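Local coordinates for protein HI1317 (Haemophilus influenzae, PDB 1JOV) that probably interconverts the alpha and beta anomers of D-glucose 6-phosphate, as expected of a glucose-6-phosphate 1-epimerase, at residues N190-Y195 and Q222-N227; G165-C170 and S196-Q201. All blocks are in the same frame, centred on the assembly; numbering follows the deposited sequence.

Interaction 1 of 2, residues N190-Y195 and Q222-N227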
ATOM      1  N   ASN A 190      -1.271  18.020  -9.508  1.00 26.21           N
ATOM      2  CA  ASN A 190      -1.609  16.621  -9.855  1.00 29.81           C
ATOM      3  C   ASN A 190      -0.450  15.934 -10.515  1.00 46.51           C
ATOM      4  O   ASN A 190      -0.015  16.343 -11.611  1.00 37.79           O
ATOM      5  CB  ASN A 190      -2.817  16.555 -10.744  1.00 32.81           C
ATOM      6  CG  ASN A 190      -3.216  15.175 -11.125  1.00 54.80           C
ATOM      7  OD1 ASN A 190      -4.111  15.025 -11.974  1.00 37.98           O
ATOM      8  ND2 ASN A 190      -2.635  14.148 -10.465  1.00 32.83           N
ATOM      9  N   VAL A 191       0.056  14.906  -9.832  1.00 37.08           N
ATOM     10  CA  VAL A 191       1.174  14.113 -10.305  1.00 26.58           C
ATOM     11  C   VAL A 191       0.750  12.653 -10.435  1.00 29.24           C
ATOM     12  O   VAL A 191       0.062  12.102  -9.570  1.00 31.84           O
ATOM     13  CB  VAL A 191       2.399  14.206  -9.385  1.00 26.94           C
ATOM     14  CG1 VAL A 191       3.578  13.289  -9.831  1.00 35.14           C
ATOM     15  CG2 VAL A 191       2.937  15.640  -9.219  1.00 29.44           C
ATOM     16  N   ASP A 192       1.033  12.068 -11.590  1.00 33.39           N
ATOM     17  CA  ASP A 192       0.680  10.680 -11.896  1.00 24.70           C
ATOM     18  C   ASP A 192       1.779  10.138 -12.834  1.00 25.00           C
ATOM     19  O   ASP A 192       1.561   9.988 -14.047  1.00 35.32           O
ATOM     20  CB  ASP A 192      -0.736  10.516 -12.468  1.00 28.56           C
ATOM     21  CG  ASP A 192      -1.233   9.051 -12.429  1.00 32.53           C
ATOM     22  OD1 ASP A 192      -0.417   8.179 -12.078  1.00 32.77           O
ATOM     23  OD2 ASP A 192      -2.397   8.667 -12.662  1.00 41.01           O
ATOM     24  N   CYS A 193       2.915   9.786 -12.250  0.60 26.75           N
ATOM     25  CA  CYS A 193       4.045   9.459 -13.092  0.60 38.39           C
ATOM     26  C   CYS A 193       4.776   8.178 -12.760  0.60 32.35           C
ATOM     27  O   CYS A 193       4.946   7.818 -11.597  0.60 24.65           O
ATOM     28  CB  CYS A 193       5.011  10.639 -13.139  0.60 33.37           C
ATOM     29  SG  CYS A 193       6.063  10.805 -11.705  0.60 30.50           S
ATOM     30  N   ILE A 194       5.220   7.492 -13.781  1.00 32.34           N
ATOM     31  CA  ILE A 194       5.906   6.232 -13.630  1.00 27.47           C
ATOM     32  C   ILE A 194       7.400   6.366 -13.828  1.00 30.28           C
ATOM     33  O   ILE A 194       7.862   6.701 -14.929  1.00 35.35           O
ATOM     34  CB  ILE A 194       5.378   5.222 -14.652  1.00 34.24           C
ATOM     35  CG1 ILE A 194       3.847   5.170 -14.612  1.00 27.55           C
ATOM     36  CG2 ILE A 194       5.940   3.831 -14.394  1.00 30.74           C
ATOM     37  CD1 ILE A 194       3.231   4.374 -15.748  1.00 30.88           C
ATOM     38  N   TYR A 195       8.164   6.115 -12.788  1.00 26.92           N
ATOM     39  CA  TYR A 195       9.599   6.089 -12.868  1.00 30.32           C
ATOM     40  C   TYR A 195      10.143   4.668 -13.022  1.00 43.09           C
ATOM     41  O   TYR A 195       9.592   3.702 -12.493  1.00 31.24           O
ATOM     42  CB  TYR A 195      10.239   6.531 -11.560  1.00 27.57           C
ATOM     43  CG  TYR A 195      10.100   7.994 -11.131  1.00 37.10           C
ATOM     44  CD1 TYR A 195       8.948   8.463 -10.518  1.00 28.10           C
ATOM     45  CD2 TYR A 195      11.156   8.887 -11.289  1.00 41.47           C
ATOM     46  CE1 TYR A 195       8.832   9.774 -10.064  1.00 34.45           C
ATOM     47  CE2 TYR A 195      11.054  10.178 -10.848  1.00 42.54           C
ATOM     48  CZ  TYR A 195       9.899  10.642 -10.241  1.00 45.10           C
ATOM     49  OH  TYR A 195       9.831  11.977  -9.792  1.00 34.21           O
ATOM     50  N   GLN A 222       9.175  -0.576 -11.642  1.00 23.63           N
ATOM     51  CA  GLN A 222       8.594   0.757 -11.813  1.00 22.06           C
ATOM     52  C   GLN A 222       8.246   1.322 -10.436  1.00 25.41           C
ATOM     53  O   GLN A 222       7.942   0.549  -9.508  1.00 24.89           O
ATOM     54  CB  GLN A 222       7.318   0.826 -12.630  1.00 23.27           C
ATOM     55  CG  GLN A 222       7.574   0.892 -14.160  1.00 25.23           C
ATOM     56  CD  GLN A 222       8.308  -0.344 -14.657  1.00 35.77           C
ATOM     57  OE1 GLN A 222       9.324  -0.274 -15.371  1.00 32.18           O
ATOM     58  NE2 GLN A 222       7.798  -1.468 -14.278  1.00 19.52           N
ATOM     59  N   PHE A 223       8.269   2.618 -10.284  1.00 23.85           N
ATOM     60  CA  PHE A 223       7.822   3.291  -9.059  1.00 31.81           C
ATOM     61  C   PHE A 223       6.828   4.338  -9.524  1.00 28.51           C
ATOM     62  O   PHE A 223       7.171   5.180 -10.342  1.00 28.10           O
ATOM     63  CB  PHE A 223       8.934   4.007  -8.255  1.00 27.76           C
ATOM     64  CG  PHE A 223       9.945   3.144  -7.601  1.00 31.71           C
ATOM     65  CD1 PHE A 223       9.529   2.079  -6.781  1.00 24.46           C
ATOM     66  CD2 PHE A 223      11.314   3.390  -7.747  1.00 22.58           C
ATOM     67  CE1 PHE A 223      10.437   1.251  -6.171  1.00 32.04           C
ATOM     68  CE2 PHE A 223      12.245   2.567  -7.144  1.00 38.33           C
ATOM     69  CZ  PHE A 223      11.796   1.506  -6.374  1.00 48.93           C
ATOM     70  N   VAL A 224       5.593   4.299  -9.020  1.00 20.81           N
ATOM     71  CA  VAL A 224       4.577   5.233  -9.457  1.00 23.65           C
ATOM     72  C   VAL A 224       4.385   6.327  -8.371  1.00 24.60           C
ATOM     73  O   VAL A 224       4.160   6.039  -7.171  1.00 22.66           O
ATOM     74  CB  VAL A 224       3.250   4.470  -9.716  1.00 23.42           C
ATOM     75  CG1 VAL A 224       2.095   5.396 -10.126  1.00 28.06           C
ATOM     76  CG2 VAL A 224       3.403   3.385 -10.806  1.00 21.93           C
ATOM     77  N   LEU A 225       4.510   7.593  -8.746  1.00 20.99           N
ATOM     78  CA  LEU A 225       4.359   8.649  -7.749  1.00 27.96           C
ATOM     79  C   LEU A 225       3.058   9.295  -8.105  1.00 31.09           C
ATOM     80  O   LEU A 225       2.880   9.677  -9.264  1.00 29.33           O
ATOM     81  CB  LEU A 225       5.496   9.646  -7.877  1.00 25.02           C
ATOM     82  CG  LEU A 225       5.493  10.799  -6.870  1.00 33.56           C
ATOM     83  CD1 LEU A 225       5.700  10.319  -5.447  1.00 26.82           C
ATOM     84  CD2 LEU A 225       6.651  11.758  -7.294  1.00 25.37           C
ATOM     85  N   TRP A 226       2.124   9.401  -7.132  1.00 24.78           N
ATOM     86  CA  TRP A 226       0.761   9.874  -7.445  1.00 23.75           C
ATOM     87  C   TRP A 226       0.087  10.699  -6.335  1.00 27.42           C
ATOM     88  O   TRP A 226       0.082  10.305  -5.195  1.00 24.20           O
ATOM     89  CB  TRP A 226      -0.190   8.729  -7.689  1.00 25.86           C
ATOM     90  CG  TRP A 226      -1.612   9.122  -7.940  1.00 26.25           C
ATOM     91  CD1 TRP A 226      -2.101   9.942  -8.947  1.00 30.85           C
ATOM     92  CD2 TRP A 226      -2.747   8.820  -7.099  1.00 25.89           C
ATOM     93  NE1 TRP A 226      -3.458  10.084  -8.826  1.00 30.05           N
ATOM     94  CE2 TRP A 226      -3.887   9.380  -7.714  1.00 30.86           C
ATOM     95  CE3 TRP A 226      -2.926   8.031  -5.934  1.00 25.55           C
ATOM     96  CZ2 TRP A 226      -5.149   9.271  -7.157  1.00 21.63           C
ATOM     97  CZ3 TRP A 226      -4.196   7.919  -5.377  1.00 28.18           C
ATOM     98  CH2 TRP A 226      -5.300   8.495  -5.996  1.00 22.93           C
ATOM     99  N   ASN A 227      -0.520  11.845  -6.710  1.00 31.00           N
ATOM    100  CA  ASN A 227      -1.320  12.713  -5.812  1.00 27.84           C
ATOM    101  C   ASN A 227      -2.361  13.347  -6.723  1.00 30.54           C
ATOM    102  O   ASN A 227      -2.003  13.946  -7.728  1.00 28.21           O
ATOM    103  CB  ASN A 227      -0.450  13.740  -5.045  1.00 27.28           C
ATOM    104  CG  ASN A 227      -1.283  14.563  -4.015  1.00 30.08           C
ATOM    105  OD1 ASN A 227      -2.187  15.326  -4.423  1.00 30.63           O
ATOM    106  ND2 ASN A 227      -1.073  14.317  -2.710  1.00 23.43           N
TER

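Interaction 2 of 2, residues G165-C170 and S196-Q201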
ATOM      1  N   GLY A 165      15.427  10.627  -4.015  1.00 36.18           N
ATOM      2  CA  GLY A 165      15.895   9.372  -4.576  1.00 34.30           C
ATOM      3  C   GLY A 165      15.298   8.856  -5.864  1.00 30.25           C
ATOM      4  O   GLY A 165      15.759   7.841  -6.373  1.00 34.97           O
ATOM      5  N   LEU A 166      14.320   9.548  -6.446  1.00 27.02           N
ATOM      6  CA  LEU A 166      13.825   9.109  -7.745  1.00 41.87           C
ATOM      7  C   LEU A 166      14.649   9.703  -8.920  1.00 46.81           C
ATOM      8  O   LEU A 166      15.392  10.659  -8.737  1.00 44.93           O
ATOM      9  CB  LEU A 166      12.318   9.432  -7.850  1.00 31.58           C
ATOM     10  CG  LEU A 166      11.382   8.570  -6.965  1.00 41.75           C
ATOM     11  CD1 LEU A 166       9.958   9.124  -6.992  1.00 42.98           C
ATOM     12  CD2 LEU A 166      11.406   7.116  -7.429  1.00 31.22           C
ATOM     13  N   PRO A 167      14.511   9.141 -10.111  1.00 40.68           N
ATOM     14  CA  PRO A 167      15.321   9.527 -11.286  1.00 35.13           C
ATOM     15  C   PRO A 167      14.962  10.990 -11.622  1.00 53.22           C
ATOM     16  O   PRO A 167      14.025  11.549 -11.018  1.00 42.16           O
ATOM     17  CB  PRO A 167      14.698   8.663 -12.372  1.00 31.66           C
ATOM     18  CG  PRO A 167      14.486   7.335 -11.688  1.00 46.87           C
ATOM     19  CD  PRO A 167      14.102   7.666 -10.242  1.00 34.23           C
ATOM     20  N   GLU A 168      15.674  11.590 -12.599  1.00 39.70           N
ATOM     21  CA  GLU A 168      15.360  12.937 -13.014  1.00 48.27           C
ATOM     22  C   GLU A 168      14.493  12.915 -14.274  1.00 55.34           C
ATOM     23  O   GLU A 168      14.315  13.921 -14.931  1.00 44.27           O
ATOM     24  CB  GLU A 168      16.626  13.770 -13.191  1.00 58.55           C
ATOM     25  CG  GLU A 168      17.571  13.749 -11.982  1.00 51.88           C
ATOM     26  CD  GLU A 168      18.628  14.835 -12.091  1.00 67.78           C
ATOM     27  OE1 GLU A 168      18.236  15.946 -12.509  1.00 53.32           O
ATOM     28  OE2 GLU A 168      19.829  14.582 -11.785  1.00 44.75           O
ATOM     29  N   THR A 169      13.967  11.738 -14.626  1.00 35.52           N
ATOM     30  CA  THR A 169      12.962  11.680 -15.655  1.00 32.83           C
ATOM     31  C   THR A 169      11.906  10.600 -15.254  1.00 32.33           C
ATOM     32  O   THR A 169      12.180   9.698 -14.472  1.00 38.59           O
ATOM     33  CB  THR A 169      13.591  11.299 -17.004  1.00 36.49           C
ATOM     34  OG1 THR A 169      12.574  11.095 -17.992  1.00 37.77           O
ATOM     35  CG2 THR A 169      14.193   9.941 -16.981  1.00 43.12           C
ATOM     36  N   CYS A 170      10.752  10.660 -15.895  1.00 33.55           N
ATOM     37  CA  CYS A 170       9.689   9.717 -15.615  1.00 34.99           C
ATOM     38  C   CYS A 170       8.724   9.846 -16.744  1.00 35.24           C
ATOM     39  O   CYS A 170       8.765  10.825 -17.515  1.00 40.98           O
ATOM     40  CB  CYS A 170       8.975  10.077 -14.279  1.00 35.30           C
ATOM     41  SG  CYS A 170       8.009  11.643 -14.252  1.00 39.92           S
ATOM     42  N   SER A 196      11.230   4.544 -13.761  0.50 28.51           N
ATOM     43  CA  SER A 196      11.984   3.323 -13.781  0.50 33.81           C
ATOM     44  C   SER A 196      12.561   3.244 -12.377  0.50 32.45           C
ATOM     45  O   SER A 196      12.837   4.253 -11.763  0.50 50.43           O
ATOM     46  CB  SER A 196      13.130   3.375 -14.823  0.50 31.29           C
ATOM     47  OG  SER A 196      12.616   3.572 -16.137  0.50 31.43           O
ATOM     48  N   ALA A 197      12.691   2.042 -11.854  1.00 29.91           N
ATOM     49  CA  ALA A 197      13.237   1.746 -10.534  1.00 29.10           C
ATOM     50  C   ALA A 197      14.734   1.540 -10.576  1.00 38.81           C
ATOM     51  O   ALA A 197      15.250   0.444 -10.317  1.00 51.34           O
ATOM     52  CB  ALA A 197      12.586   0.459  -9.981  1.00 28.54           C
ATOM     53  N   GLU A 198      15.462   2.605 -10.862  1.00 49.56           N
ATOM     54  CA  GLU A 198      16.900   2.491 -11.004  1.00 47.84           C
ATOM     55  C   GLU A 198      17.549   2.043  -9.722  1.00 38.66           C
ATOM     56  O   GLU A 198      18.353   1.111  -9.695  1.00 51.10           O
ATOM     57  CB  GLU A 198      17.477   3.836 -11.459  1.00 46.80           C
ATOM     58  CG  GLU A 198      17.012   4.275 -12.845  1.00 51.52           C
ATOM     59  CD  GLU A 198      17.212   3.198 -13.900  1.00 73.63           C
ATOM     60  OE1 GLU A 198      17.573   2.055 -13.538  1.00 65.69           O
ATOM     61  OE2 GLU A 198      16.996   3.489 -15.100  1.00 97.28           O
ATOM     62  N   ASN A 199      17.244   2.756  -8.660  1.00 35.08           N
ATOM     63  CA  ASN A 199      17.805   2.477  -7.336  1.00 34.63           C
ATOM     64  C   ASN A 199      16.622   2.029  -6.485  1.00 37.55           C
ATOM     65  O   ASN A 199      15.564   2.621  -6.589  1.00 35.60           O
ATOM     66  CB  ASN A 199      18.405   3.776  -6.796  1.00 46.01           C
ATOM     67  CG  ASN A 199      18.632   3.780  -5.271  1.00 68.15           C
ATOM     68  OD1 ASN A 199      18.907   2.753  -4.649  1.00 84.76           O
ATOM     69  ND2 ASN A 199      18.551   4.974  -4.677  1.00 81.23           N
ATOM     70  N   MET A 200      16.818   1.057  -5.608  1.00 34.25           N
ATOM     71  CA  MET A 200      15.672   0.522  -4.842  1.00 36.26           C
ATOM     72  C   MET A 200      15.304   1.282  -3.571  1.00 42.27           C
ATOM     73  O   MET A 200      14.389   0.866  -2.842  1.00 33.94           O
ATOM     74  CB  MET A 200      15.909  -0.953  -4.542  1.00 38.18           C
ATOM     75  CG  MET A 200      15.922  -1.778  -5.824  1.00 46.68           C
ATOM     76  SD  MET A 200      14.356  -1.778  -6.777  1.00 45.37           S
ATOM     77  CE  MET A 200      13.540  -2.975  -5.919  1.00 33.67           C
ATOM     78  N   GLN A 201      15.987   2.399  -3.302  1.00 37.15           N
ATOM     79  CA  GLN A 201      15.637   3.210  -2.146  1.00 38.18           C
ATOM     80  C   GLN A 201      15.187   4.614  -2.530  1.00 41.30           C
ATOM     81  O   GLN A 201      15.782   5.262  -3.385  1.00 49.12           O
ATOM     82  CB  GLN A 201      16.789   3.227  -1.146  1.00 43.57           C
ATOM     83  CG  GLN A 201      17.271   1.840  -0.759  1.00 41.05           C
ATOM     84  CD  GLN A 201      18.143   1.863   0.482  1.00 74.17           C
ATOM     85  OE1 GLN A 201      17.806   2.533   1.456  1.00 59.84           O
ATOM     86  NE2 GLN A 201      19.265   1.137   0.453  1.00 83.64           N
TER
HETATM   87  O   HOH W   1      14.471   5.259  -6.263  1.00 36.41           O
HETATM   88  O   HOH W   2      12.599   6.999 -14.731  1.00 33.62           O

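Interaction 1 of 2, residues N190-Y195 and Q222-N227
The Tyr195 ring turns an edge to strand 222-227. Phe223 O lies in the ring plane, 3.7 Å from Tyr195 CD1, and Leu225 CB meets the same rim 4.0 Å from Tyr195 CE1. Leu225 CD2 lies alongside that rim, also 4.0 Å from Tyr195 CE1, while the phenol OH is bonded to Arg185. On the other face of the sheet the Trp226 indole crosses the Asp192 carboxylate at a slant, the planes 53° apart, with Trp226 CD1 3.7 Å from Asp192 CG. Chi1 of 177° and chi2 of 59° together turn the indole so that Trp226 CD1 comes to 3.1 Å from Val191 O. Farther along that face, Ile194 CG2 packs at 3.4 Å against Gln222 CG. Six backbone bonds in the hydrogen-bonded pairs Val191-Asn227, Cys193-Leu225 and Tyr195-Phe223 hold the antiparallel strands; Cys193 N to Leu225 O, 3.0 Å, is almost straight. Asn227 O takes both Val191 N and, weakly, Asn190 ND2 at 2.8 Å. This is regular antiparallel pairing inside a large sheet of the galactose mutarotase-like fold, and the face bearing Val224 and Trp226 borders Glu248 and His150, the predicted active-site residues.

Interaction 2 of 2, residues G165-C170 and S196-Q201
Thr169 O and Ser196 N are joined through one water, which donates to Thr169 O at 2.7 Å and accepts from Ser196 N at 3.0 Å. It carries one of two water links between the backbones, where strand 169-172 begins and strand 191-196 ends. Next to it, the Pro167 ring fills the middle of the contact. Its CG methylene comes within 3.5 Å of Ser196 O, a ring carbon set against a carbonyl oxygen, and within 4.1 Å of Glu198 CG. That touch involves the aliphatic part of the glutamate alone: chi1 of -64° places Glu198 CG against the ring, and the two side chains meet aslant. Beyond CG, a bend at chi2 (-52°) turns the carboxylate off. Ser196 O also receives a weak bond from Glu198 N, 3.2 Å, which closes an inverse gamma turn about Ala197. A second tight bend follows, an Asx turn in which Asn199 OD1 weakly accepts Gln201 N at 3.2 Å. Between this bend and Gly165 sits the other water, 2.9 Å from Gly165 O and 2.9 Å from Asn199 O, spanning the two loops. Gly165 itself has a positive phi of 94°, a backbone shape that glycine adopts readily. The contact is thus small and at the surface, a direct proline touch flanked by two water links. Residues 165-168 lead from strand 161-164 into strand 169-172, and residues 197-200 lead from strand 191-196 into strand 201-206, so two connections running between the same pair of sheets lie against each other; beneath them Leu166 and Ala197 reach Phe223 of strand 222-227, and Met200 rests on His217 of strand 211-218.

In the fold
Strand 191-196 ties the contacts together: interaction 1 pairs it with strand 222-227, interaction 2 begins where it ends, and on its other side runs strand 169-172. The two contacts lie about 11 Å apart, centre to centre. Tyr195 is the main bridge, with CE1 3.3 Å from Leu166 CD1 and CE2 3.3 Å from Pro167 O, while Phe223 CE2 lies 3.4 Å from Asn199 O. Cys170 and Cys193 are known to form a disulfide between neighbouring strands. Interaction 1 borders the predicted catalytic residues: between nearest side-chain atoms, Val224 is about 3 Å from Glu248 and Trp226 about 4 Å from His150; interaction 2 lies away from them.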